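Local structure of 6-pyruvoyl tetrahydrobiopterin synthase (Plasmodium vivax, 2A0S) at residues A35-F40 and D96-Q101; H50-S55 and V166-S171; D86-L91 and D123-P128. The protein belongs to the 6-pyruvoyl tetrahydropterin synthase family, assembles from six chains and holds zinc and biopterin in this model. All coordinates share one frame; numbering follows the deposited sequence.

How the interactions relate
Interaction 2 lies at a zinc and biopterin site, and interaction 1 reaches the same site through His36 and Ile38; their centres are nonetheless about 20 Å apart. His36 joins them, its CE1 lying 3.3 Å from CD2 of His50. Interactions 1 and 3 are closer, about 12 Å between centres, and are tied by a probable hydrogen bond from Ile90 N to Ala35 O, 2.8 Å long. Between interactions 2 and 3, about 16 Å apart at their centres, Tyr52 CE1 packs on Ile90 CD1 at 4.0 Å. Interaction 3 touches a different biopterin, through His87, so the three contacts touch two separate biopterin sites.

Interaction 1. Residues A35-F40 and D96-Q101; sequences AHFIAF and DVLNIQ. With BIO (biopterin), chain D.
Leu98 pushes one methyl, CD2, into the corner made by Phe37 and Ala39. It lies 3.9 Å from CE1 of Phe37, coming obliquely at the ring, and 4.0 Å from CB of Ala39. The Phe37 and Leu98 side chains run past each other in opposite directions, with ring atom CE1 and methyl CD2 in touch. Val97 works the next part of the chain with both of its branches. Its CG2 sits 3.8 Å from Ala39 CB and 3.4 Å from Ala39 O. The other branch touches backbone, Val97 CG1 lying 3.7 Å from Phe40 C. No hydrogen bond spans the contact; it is apolar packing. Phe37 reaches it because its CG sits between the backbone N and the carbonyl carbon (chi1 65°), which swings the ring over to Leu98; Tyr117 stacks on the Phe37 ring.

In fold terms, this is where the end of the long strand 20-40, part of the main antiparallel sheet, meets the chain leading into the small three-stranded sheet of strands 99-103, 106-110 and 116-120. Ile109 of strand 106-110 backs Leu98, and Glu112 touches Val97.

The other side of segment 35-40 looks to the ligand. Biopterin O9 approaches the His36 ring at its edge, near the ring plane, with NE2 3.6 Å away, and Ile38 CG1 is equally close to that oxygen. Ile38 starts its side chain away from Val97 and Leu98, and chi1 of -65° sets CG1 beside the backbone N and against the ligand oxygen; its backbone N is hydrogen-bonded to Glu45. Further out, Tyr67 of the third subunit packs on Ile38, and Asp65 of that subunit on Phe40.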
loop_
_atom_site.group_PDB
_atom_site.type_symbol
_atom_site.label_atom_id
_atom_site.label_comp_id
_atom_site.label_asym_id
_atom_site.label_seq_id
_atom_site.Cartn_x
_atom_site.Cartn_y
_atom_site.Cartn_z
ATOM N N ALA A 35 -3.955 -15.385 -18.419
ATOM C CA ALA A 35 -2.816 -16.228 -18.750
ATOM C C ALA A 35 -2.149 -15.695 -20.012
ATOM O O ALA A 35 -2.814 -15.100 -20.866
ATOM C CB ALA A 35 -3.258 -17.667 -18.951
ATOM N N HIS A 36 -0.838 -15.900 -20.121
ATOM C CA HIS A 36 -0.087 -15.513 -21.315
ATOM C C HIS A 36 1.325 -16.104 -21.295
ATOM O O HIS A 36 1.744 -16.702 -20.301
ATOM C CB HIS A 36 -0.033 -13.980 -21.451
ATOM C CG HIS A 36 1.208 -13.360 -20.886
ATOM N ND1 HIS A 36 1.529 -13.421 -19.548
ATOM C CD2 HIS A 36 2.207 -12.669 -21.482
ATOM C CE1 HIS A 36 2.674 -12.793 -19.345
ATOM N NE2 HIS A 36 3.106 -12.327 -20.501
ATOM N N PHE A 37 2.033 -15.958 -22.412
ATOM C CA PHE A 37 3.484 -16.130 -22.445
ATOM C C PHE A 37 4.099 -15.262 -23.539
ATOM O O PHE A 37 3.509 -15.081 -24.607
ATOM C CB PHE A 37 3.905 -17.609 -22.573
ATOM C CG PHE A 37 3.499 -18.267 -23.867
ATOM C CD1 PHE A 37 4.338 -18.225 -24.980
ATOM C CD2 PHE A 37 2.296 -18.960 -23.962
ATOM C CE1 PHE A 37 3.971 -18.843 -26.176
ATOM C CE2 PHE A 37 1.921 -19.582 -25.152
ATOM C CZ PHE A 37 2.760 -19.523 -26.261
ATOM N N ILE A 38 5.273 -14.711 -23.249
ATOM C CA ILE A 38 6.019 -13.919 -24.220
ATOM C C ILE A 38 6.730 -14.841 -25.201
ATOM O O ILE A 38 7.358 -15.825 -24.803
ATOM C CB ILE A 38 7.049 -12.974 -23.531
ATOM C CG1 ILE A 38 6.337 -11.907 -22.682
ATOM C CG2 ILE A 38 7.996 -12.328 -24.555
ATOM C CD1 ILE A 38 5.379 -11.011 -23.451
ATOM N N ALA A 39 6.607 -14.518 -26.483
ATOM C CA ALA A 39 7.358 -15.197 -27.526
ATOM C C ALA A 39 7.823 -14.189 -28.569
ATOM O O ALA A 39 7.019 -13.427 -29.112
ATOM C CB ALA A 39 6.515 -16.295 -28.166
ATOM N N PHE A 40 9.130 -14.170 -28.814
ATOM C CA PHE A 40 9.709 -13.431 -29.936
ATOM C C PHE A 40 10.867 -14.221 -30.549
ATOM O O PHE A 40 11.094 -15.373 -30.174
ATOM C CB PHE A 40 10.108 -11.995 -29.547
ATOM C CG PHE A 40 11.068 -11.902 -28.390
ATOM C CD1 PHE A 40 12.443 -12.032 -28.590
ATOM C CD2 PHE A 40 10.603 -11.641 -27.105
ATOM C CE1 PHE A 40 13.334 -11.929 -27.523
ATOM C CE2 PHE A 40 11.486 -11.536 -26.032
ATOM C CZ PHE A 40 12.854 -11.680 -26.241
ATOM N N ASP A 96 4.793 -13.047 -35.073
ATOM C CA ASP A 96 5.596 -13.566 -36.180
ATOM C C ASP A 96 6.304 -14.880 -35.833
ATOM O O ASP A 96 6.964 -15.480 -36.685
ATOM C CB ASP A 96 6.613 -12.511 -36.647
ATOM C CG ASP A 96 7.537 -12.036 -35.527
ATOM O OD1 ASP A 96 7.152 -12.109 -34.338
ATOM O OD2 ASP A 96 8.656 -11.579 -35.841
ATOM N N VAL A 97 6.153 -15.325 -34.586
ATOM C CA VAL A 97 6.830 -16.532 -34.098
ATOM C C VAL A 97 5.854 -17.614 -33.615
ATOM O O VAL A 97 6.273 -18.690 -33.178
ATOM C CB VAL A 97 7.862 -16.208 -32.983
ATOM C CG1 VAL A 97 9.039 -15.418 -33.546
ATOM C CG2 VAL A 97 7.203 -15.461 -31.830
ATOM N N LEU A 98 4.558 -17.323 -33.690
ATOM C CA LEU A 98 3.535 -18.287 -33.300
ATOM C C LEU A 98 2.696 -18.737 -34.490
ATOM O O LEU A 98 2.221 -17.916 -35.280
ATOM C CB LEU A 98 2.628 -17.720 -32.200
ATOM C CG LEU A 98 3.240 -17.297 -30.858
ATOM C CD1 LEU A 98 2.196 -16.582 -30.015
ATOM C CD2 LEU A 98 3.839 -18.475 -30.090
ATOM N N ASN A 99 2.535 -20.051 -34.613
ATOM C CA ASN A 99 1.633 -20.639 -35.592
ATOM C C ASN A 99 0.295 -20.900 -34.912
ATOM O O ASN A 99 0.170 -21.819 -34.100
ATOM C CB ASN A 99 2.230 -21.934 -36.161
ATOM C CG ASN A 99 1.471 -22.458 -37.375
ATOM O OD1 ASN A 99 0.239 -22.469 -37.405
ATOM N ND2 ASN A 99 2.212 -22.916 -38.376
ATOM N N ILE A 100 -0.696 -20.073 -35.234
ATOM C CA ILE A 100 -2.017 -20.172 -34.620
ATOM C C ILE A 100 -2.990 -20.877 -35.566
ATOM O O ILE A 100 -3.378 -20.333 -36.600
ATOM C CB ILE A 100 -2.563 -18.784 -34.190
ATOM C CG1 ILE A 100 -1.542 -18.064 -33.298
ATOM C CG2 ILE A 100 -3.901 -18.930 -33.467
ATOM C CD1 ILE A 100 -1.725 -16.559 -33.222
ATOM N N GLN A 101 -3.367 -22.095 -35.194
ATOM C CA GLN A 101 -4.253 -22.929 -35.996
ATOM C C GLN A 101 -5.625 -23.039 -35.331
ATOM O O GLN A 101 -5.725 -23.103 -34.104
ATOM C CB GLN A 101 -3.629 -24.317 -36.181
ATOM C CG GLN A 101 -4.359 -25.240 -37.156
ATOM C CD GLN A 101 -3.727 -26.625 -37.258
ATOM O OE1 GLN A 101 -2.576 -26.830 -36.866
ATOM N NE2 GLN A 101 -4.480 -27.577 -37.796
HETATM N N1 BIO D . 9.848 -6.818 -19.925
HETATM N N2 BIO D . 9.662 -4.659 -20.737
HETATM C C2 BIO D . 9.091 -5.810 -20.395
HETATM N N3 BIO D . 7.699 -5.972 -20.519
HETATM C C4 BIO D . 7.111 -7.191 -20.151
HETATM O O4 BIO D . 5.895 -7.343 -20.257
HETATM C C4A BIO D . 7.928 -8.214 -19.667
HETATM C C8A BIO D . 9.305 -7.996 -19.564
HETATM N N8 BIO D . 10.100 -8.975 -19.101
HETATM C C7 BIO D . 9.593 -10.144 -18.744
HETATM C C6 BIO D . 8.218 -10.378 -18.834
HETATM N N5 BIO D . 7.413 -9.405 -19.302
HETATM C C9 BIO D . 7.637 -11.748 -18.418
HETATM O O9 BIO D . 6.357 -11.945 -19.037
HETATM C C10 BIO D . 7.491 -11.902 -16.891
HETATM O O10 BIO D . 7.027 -10.686 -16.298
HETATM C C11 BIO D . 8.800 -12.365 -16.240
#

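Interaction 2. Residues H50-S55 and V166-S171; sequences HNYNVS and VSESPS. With ZN (zinc ion), chain C; BIO (biopterin), chain D.
Glu168 lays its CG almost exactly over the centre of the His50 imidazole, 3.4 Å from the ring centroid, a CH-pi contact made by the same side chain that grips the ligand. CG anti to the backbone N (chi1 -156°) and an extended chain beyond it carry the carboxylate past the ring, the two planes 26° apart. OE1 there accepts a hydrogen bond from biopterin O10 at 2.6 Å; OE2 comes within 2.7 Å of the zinc, which His50 NE2 binds at 2.1 Å; His48 and, at 2.5 Å, biopterin O9 are further ligands. A water joins OE2 to Tyr52 OH.

Behind this site strand 48-61 and the end of strand 161-167 lie antiparallel in the main sheet. Asn53 and Ser167 form a hydrogen-bonded pair, Asn53 N to Ser167 O at 3.1 Å and Ser167 N to Asn53 O at 2.9 Å. Val54 and Val166 pack side by side on the face covered by helix 134-149. The chain turns at Glu168, which with Ser169 forms a classic beta bulge opposite Gln172. Asn51 of the second subunit hydrogen-bonds both His50 ND1 and Glu168 O, fixing the ring from its far nitrogen.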
loop_
_atom_site.group_PDB
_atom_site.type_symbol
_atom_site.label_atom_id
_atom_site.label_comp_id
_atom_site.label_asym_id
_atom_site.label_seq_id
_atom_site.Cartn_x
_atom_site.Cartn_y
_atom_site.Cartn_z
ATOM N N HIS A 50 -0.953 -13.432 -14.748
ATOM C CA HIS A 50 -0.792 -12.228 -13.937
ATOM C C HIS A 50 -2.130 -11.623 -13.536
ATOM O O HIS A 50 -3.138 -11.808 -14.222
ATOM C CB HIS A 50 -0.001 -11.164 -14.704
ATOM C CG HIS A 50 1.398 -11.568 -15.041
ATOM N ND1 HIS A 50 2.434 -11.492 -14.136
ATOM C CD2 HIS A 50 1.933 -12.050 -16.185
ATOM C CE1 HIS A 50 3.548 -11.912 -14.708
ATOM N NE2 HIS A 50 3.272 -12.253 -15.953
ATOM N N ASN A 51 -2.127 -10.903 -12.416
ATOM C CA ASN A 51 -3.192 -9.963 -12.097
ATOM C C ASN A 51 -2.801 -8.613 -12.688
ATOM O O ASN A 51 -2.071 -7.838 -12.061
ATOM C CB ASN A 51 -3.390 -9.832 -10.582
ATOM C CG ASN A 51 -3.769 -11.142 -9.916
ATOM O OD1 ASN A 51 -4.610 -11.894 -10.413
ATOM N ND2 ASN A 51 -3.156 -11.415 -8.769
ATOM N N TYR A 52 -3.258 -8.349 -13.908
ATOM C CA TYR A 52 -2.975 -7.077 -14.569
ATOM C C TYR A 52 -3.824 -5.970 -13.963
ATOM O O TYR A 52 -4.959 -6.207 -13.552
ATOM C CB TYR A 52 -3.260 -7.163 -16.065
ATOM C CG TYR A 52 -2.305 -8.026 -16.863
ATOM C CD1 TYR A 52 -2.555 -9.385 -17.052
ATOM C CD2 TYR A 52 -1.169 -7.476 -17.456
ATOM C CE1 TYR A 52 -1.687 -10.180 -17.800
ATOM C CE2 TYR A 52 -0.294 -8.260 -18.202
ATOM C CZ TYR A 52 -0.559 -9.610 -18.370
ATOM O OH TYR A 52 0.304 -10.389 -19.108
ATOM N N ASN A 53 -3.272 -4.763 -13.917
ATOM C CA ASN A 53 -3.985 -3.613 -13.372
ATOM C C ASN A 53 -3.807 -2.380 -14.251
ATOM O O ASN A 53 -2.705 -2.106 -14.732
ATOM C CB ASN A 53 -3.524 -3.334 -11.940
ATOM C CG ASN A 53 -4.661 -2.917 -11.030
ATOM O OD1 ASN A 53 -4.998 -3.623 -10.079
ATOM N ND2 ASN A 53 -5.267 -1.772 -11.319
ATOM N N VAL A 54 -4.898 -1.646 -14.460
ATOM C CA VAL A 54 -4.903 -0.479 -15.341
ATOM C C VAL A 54 -5.246 0.795 -14.572
ATOM O O VAL A 54 -6.236 0.839 -13.841
ATOM C CB VAL A 54 -5.905 -0.648 -16.519
ATOM C CG1 VAL A 54 -5.838 0.545 -17.473
ATOM C CG2 VAL A 54 -5.634 -1.934 -17.277
ATOM N N SER A 55 -4.415 1.824 -14.735
ATOM C CA SER A 55 -4.742 3.162 -14.251
ATOM C C SER A 55 -4.782 4.149 -15.413
ATOM O O SER A 55 -4.000 4.040 -16.360
ATOM C CB SER A 55 -3.758 3.625 -13.175
ATOM O OG SER A 55 -2.444 3.723 -13.683
ATOM N N VAL A 166 -0.344 0.201 -17.406
ATOM C CA VAL A 166 -0.674 -1.201 -17.193
ATOM C C VAL A 166 0.447 -1.854 -16.390
ATOM O O VAL A 166 1.623 -1.715 -16.727
ATOM C CB VAL A 166 -0.902 -1.953 -18.536
ATOM C CG1 VAL A 166 -1.119 -3.447 -18.305
ATOM C CG2 VAL A 166 -2.090 -1.362 -19.283
ATOM N N SER A 167 0.076 -2.540 -15.314
ATOM C CA SER A 167 1.040 -3.284 -14.514
ATOM C C SER A 167 0.856 -4.784 -14.696
ATOM O O SER A 167 -0.258 -5.301 -14.580
ATOM C CB SER A 167 0.936 -2.906 -13.034
ATOM O OG SER A 167 -0.319 -3.275 -12.493
ATOM N N GLU A 168 1.954 -5.467 -15.004
ATOM C CA GLU A 168 1.991 -6.924 -15.074
ATOM C C GLU A 168 2.024 -7.463 -13.648
ATOM O O GLU A 168 1.417 -8.489 -13.339
ATOM C CB GLU A 168 3.237 -7.374 -15.839
ATOM C CG GLU A 168 3.129 -8.751 -16.482
ATOM C CD GLU A 168 4.371 -9.136 -17.274
ATOM O OE1 GLU A 168 5.483 -8.701 -16.898
ATOM O OE2 GLU A 168 4.238 -9.881 -18.271
ATOM N N SER A 169 2.746 -6.749 -12.790
ATOM C CA SER A 169 2.830 -7.041 -11.366
ATOM C C SER A 169 2.982 -5.706 -10.630
ATOM O O SER A 169 3.271 -4.689 -11.267
ATOM C CB SER A 169 4.026 -7.957 -11.081
ATOM O OG SER A 169 5.251 -7.325 -11.418
ATOM N N PRO A 170 2.772 -5.691 -9.296
ATOM C CA PRO A 170 3.003 -4.461 -8.524
ATOM C C PRO A 170 4.408 -3.872 -8.707
ATOM O O PRO A 170 4.651 -2.726 -8.320
ATOM C CB PRO A 170 2.809 -4.919 -7.074
ATOM C CG PRO A 170 1.899 -6.087 -7.172
ATOM C CD PRO A 170 2.290 -6.789 -8.436
ATOM N N SER A 171 5.308 -4.651 -9.304
ATOM C CA SER A 171 6.698 -4.242 -9.506
ATOM C C SER A 171 7.010 -3.759 -10.925
ATOM O O SER A 171 7.898 -2.927 -11.114
ATOM C CB SER A 171 7.647 -5.381 -9.125
ATOM O OG SER A 171 7.444 -6.514 -9.953
HETATM ZN ZN ZN C . 4.372 -12.561 -17.733
HETATM N N1 BIO D . 9.848 -6.818 -19.925
HETATM N N2 BIO D . 9.662 -4.659 -20.737
HETATM C C2 BIO D . 9.091 -5.810 -20.395
HETATM N N3 BIO D . 7.699 -5.972 -20.519
HETATM C C4 BIO D . 7.111 -7.191 -20.151
HETATM O O4 BIO D . 5.895 -7.343 -20.257
HETATM C C4A BIO D . 7.928 -8.214 -19.667
HETATM C C8A BIO D . 9.305 -7.996 -19.564
HETATM N N8 BIO D . 10.100 -8.975 -19.101
HETATM C C7 BIO D . 9.593 -10.144 -18.744
HETATM C C6 BIO D . 8.218 -10.378 -18.834
HETATM N N5 BIO D . 7.413 -9.405 -19.302
HETATM C C9 BIO D . 7.637 -11.748 -18.418
HETATM O O9 BIO D . 6.357 -11.945 -19.037
HETATM C C10 BIO D . 7.491 -11.902 -16.891
HETATM O O10 BIO D . 7.027 -10.686 -16.298
HETATM C C11 BIO D . 8.800 -12.365 -16.240
HETATM O O HOH W 1 -0.425 -5.842 -11.376
HETATM O O HOH W 2 2.304 -9.023 -20.180
#

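Interaction 3. Residues D86-L91 and D123-P128; sequences DHHFIL and DCVQIP. With BIO (biopterin), chain F.
Phe89 has CG anti to the backbone N (chi1 169°) and Cys124 has SG beside its own N (chi1 -60°), which sets the sulfur obliquely beside the ring, 3.9 Å from Phe89 CD2. Leu91 continues this face, lying alongside Gln126 with its CD2 4.0 Å from the glutamine CG. On the opposite face Ile90 and Val125 are paired, and Ile127 angles across Ile90, its CD1 only 3.4 Å from Ile90 CG2, tighter than ordinary carbon contact.

The backbones form a short two-stranded parallel sheet, joined by four hydrogen bonds that pass back and forth between them. Phe89 N binds Asp123 O at 2.8 Å, Val125 N binds Phe89 O, Leu91 N binds Val125 O, and Ile127 N meets Leu91 O almost straight at 3.1 Å. His88 packs its CB on Val125 CG1.

In the loop ahead of the strand, His87 reaches another site: its NE2 donates to biopterin O10, 3.0 Å away, where Glu135 and Thr134 of the second subunit also bind the ligand. Asp123 is tied to that subunit too, through OD2 to Tyr117.

Strand 106-110 covers the Phe89 and Leu91 face, helix 134-149 lies against Ile90 and Ile127, and strand 20-40 runs beside segment 86-91.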
loop_
_atom_site.group_PDB
_atom_site.type_symbol
_atom_site.label_atom_id
_atom_site.label_comp_id
_atom_site.label_asym_id
_atom_site.label_seq_id
_atom_site.Cartn_x
_atom_site.Cartn_y
_atom_site.Cartn_z
ATOM N N ASP A 86 -10.416 -9.921 -18.954
ATOM C CA ASP A 86 -10.431 -10.716 -17.722
ATOM C C ASP A 86 -10.800 -12.186 -17.916
ATOM O O ASP A 86 -11.701 -12.514 -18.693
ATOM C CB ASP A 86 -11.374 -10.066 -16.699
ATOM C CG ASP A 86 -11.268 -10.687 -15.317
ATOM O OD1 ASP A 86 -10.137 -10.891 -14.826
ATOM O OD2 ASP A 86 -12.326 -10.962 -14.714
ATOM N N HIS A 87 -10.087 -13.056 -17.197
ATOM C CA HIS A 87 -10.328 -14.505 -17.187
ATOM C C HIS A 87 -10.137 -15.195 -18.539
ATOM O O HIS A 87 -10.920 -16.068 -18.920
ATOM C CB HIS A 87 -11.697 -14.836 -16.575
ATOM C CG HIS A 87 -11.636 -15.185 -15.121
ATOM N ND1 HIS A 87 -11.220 -14.294 -14.155
ATOM C CD2 HIS A 87 -11.937 -16.334 -14.469
ATOM C CE1 HIS A 87 -11.267 -14.878 -12.971
ATOM N NE2 HIS A 87 -11.700 -16.115 -13.134
ATOM N N HIS A 88 -9.085 -14.807 -19.254
ATOM C CA HIS A 88 -8.764 -15.403 -20.550
ATOM C C HIS A 88 -7.261 -15.591 -20.734
ATOM O O HIS A 88 -6.460 -14.992 -20.018
ATOM C CB HIS A 88 -9.310 -14.540 -21.694
ATOM C CG HIS A 88 -10.803 -14.548 -21.801
ATOM N ND1 HIS A 88 -11.584 -13.502 -21.362
ATOM C CD2 HIS A 88 -11.655 -15.474 -22.298
ATOM C CE1 HIS A 88 -12.856 -13.783 -21.582
ATOM N NE2 HIS A 88 -12.927 -14.974 -22.151
ATOM N N PHE A 89 -6.888 -16.440 -21.690
ATOM C CA PHE A 89 -5.522 -16.466 -22.197
ATOM C C PHE A 89 -5.391 -15.359 -23.238
ATOM O O PHE A 89 -6.190 -15.282 -24.174
ATOM C CB PHE A 89 -5.185 -17.834 -22.807
ATOM C CG PHE A 89 -3.890 -17.857 -23.581
ATOM C CD1 PHE A 89 -2.668 -17.994 -22.925
ATOM C CD2 PHE A 89 -3.893 -17.747 -24.971
ATOM C CE1 PHE A 89 -1.470 -18.014 -23.641
ATOM C CE2 PHE A 89 -2.702 -17.766 -25.694
ATOM C CZ PHE A 89 -1.489 -17.900 -25.027
ATOM N N ILE A 90 -4.393 -14.497 -23.067
ATOM C CA ILE A 90 -4.141 -13.417 -24.019
ATOM C C ILE A 90 -3.401 -13.959 -25.239
ATOM O O ILE A 90 -2.225 -14.329 -25.158
ATOM C CB ILE A 90 -3.365 -12.238 -23.378
ATOM C CG1 ILE A 90 -4.208 -11.572 -22.283
ATOM C CG2 ILE A 90 -2.963 -11.216 -24.444
ATOM C CD1 ILE A 90 -3.440 -10.588 -21.412
ATOM N N LEU A 91 -4.108 -14.008 -26.363
ATOM C CA LEU A 91 -3.558 -14.525 -27.611
ATOM C C LEU A 91 -3.211 -13.389 -28.582
ATOM O O LEU A 91 -4.107 -12.691 -29.069
ATOM C CB LEU A 91 -4.537 -15.519 -28.253
ATOM C CG LEU A 91 -4.199 -16.198 -29.587
ATOM C CD1 LEU A 91 -2.875 -16.947 -29.533
ATOM C CD2 LEU A 91 -5.319 -17.137 -29.989
ATOM N N ASP A 123 -11.816 -19.618 -24.238
ATOM C CA ASP A 123 -10.851 -19.342 -23.173
ATOM C C ASP A 123 -9.838 -18.281 -23.586
ATOM O O ASP A 123 -9.123 -17.740 -22.742
ATOM C CB ASP A 123 -10.109 -20.621 -22.776
ATOM C CG ASP A 123 -10.939 -21.527 -21.893
ATOM O OD1 ASP A 123 -12.102 -21.820 -22.245
ATOM O OD2 ASP A 123 -10.420 -21.955 -20.845
ATOM N N CYS A 124 -9.774 -18.000 -24.885
ATOM C CA CYS A 124 -8.807 -17.056 -25.431
ATOM C C CYS A 124 -9.462 -15.734 -25.800
ATOM O O CYS A 124 -10.625 -15.694 -26.210
ATOM C CB CYS A 124 -8.120 -17.640 -26.669
ATOM S SG CYS A 124 -7.221 -19.179 -26.385
ATOM N N VAL A 125 -8.703 -14.655 -25.644
ATOM C CA VAL A 125 -9.094 -13.362 -26.179
ATOM C C VAL A 125 -8.082 -12.950 -27.253
ATOM O O VAL A 125 -6.891 -12.778 -26.973
ATOM C CB VAL A 125 -9.296 -12.286 -25.062
ATOM C CG1 VAL A 125 -8.020 -12.063 -24.241
ATOM C CG2 VAL A 125 -9.815 -10.977 -25.651
ATOM N N GLN A 126 -8.564 -12.843 -28.488
ATOM C CA GLN A 126 -7.720 -12.478 -29.622
ATOM C C GLN A 126 -7.513 -10.971 -29.682
ATOM O O GLN A 126 -8.446 -10.210 -29.943
ATOM C CB GLN A 126 -8.306 -12.997 -30.938
ATOM C CG GLN A 126 -7.991 -14.457 -31.221
ATOM C CD GLN A 126 -8.259 -14.844 -32.663
ATOM O OE1 GLN A 126 -9.406 -14.853 -33.114
ATOM N NE2 GLN A 126 -7.200 -15.175 -33.393
ATOM N N ILE A 127 -6.277 -10.556 -29.433
ATOM C CA ILE A 127 -5.921 -9.145 -29.365
ATOM C C ILE A 127 -4.975 -8.804 -30.520
ATOM O O ILE A 127 -3.993 -9.518 -30.742
ATOM C CB ILE A 127 -5.294 -8.809 -27.986
ATOM C CG1 ILE A 127 -6.301 -9.114 -26.872
ATOM C CG2 ILE A 127 -4.853 -7.351 -27.906
ATOM C CD1 ILE A 127 -5.665 -9.460 -25.559
ATOM N N PRO A 128 -5.286 -7.727 -31.274
ATOM C CA PRO A 128 -4.471 -7.279 -32.409
ATOM C C PRO A 128 -3.086 -6.748 -32.009
ATOM O O PRO A 128 -2.792 -5.564 -32.201
ATOM C CB PRO A 128 -5.327 -6.169 -33.039
ATOM C CG PRO A 128 -6.180 -5.674 -31.930
ATOM C CD PRO A 128 -6.482 -6.880 -31.095
HETATM N N1 BIO F . -13.330 -18.762 -3.604
HETATM N N2 BIO F . -13.033 -19.894 -1.612
HETATM C C2 BIO F . -12.544 -19.464 -2.768
HETATM N N3 BIO F . -11.214 -19.751 -3.116
HETATM C C4 BIO F . -10.712 -19.294 -4.342
HETATM O O4 BIO F . -9.549 -19.538 -4.664
HETATM C C4A BIO F . -11.553 -18.567 -5.182
HETATM C C8A BIO F . -12.870 -18.314 -4.785
HETATM N N8 BIO F . -13.684 -17.610 -5.587
HETATM C C7 BIO F . -13.256 -17.155 -6.753
HETATM C C6 BIO F . -11.944 -17.406 -7.164
HETATM N N5 BIO F . -11.120 -18.105 -6.367
HETATM C C9 BIO F . -11.420 -16.881 -8.511
HETATM O O9 BIO F . -11.632 -15.464 -8.610
HETATM C C10 BIO F . -12.070 -17.629 -9.688
HETATM O O10 BIO F . -11.086 -17.836 -10.706
HETATM C C11 BIO F . -13.303 -16.900 -10.246
#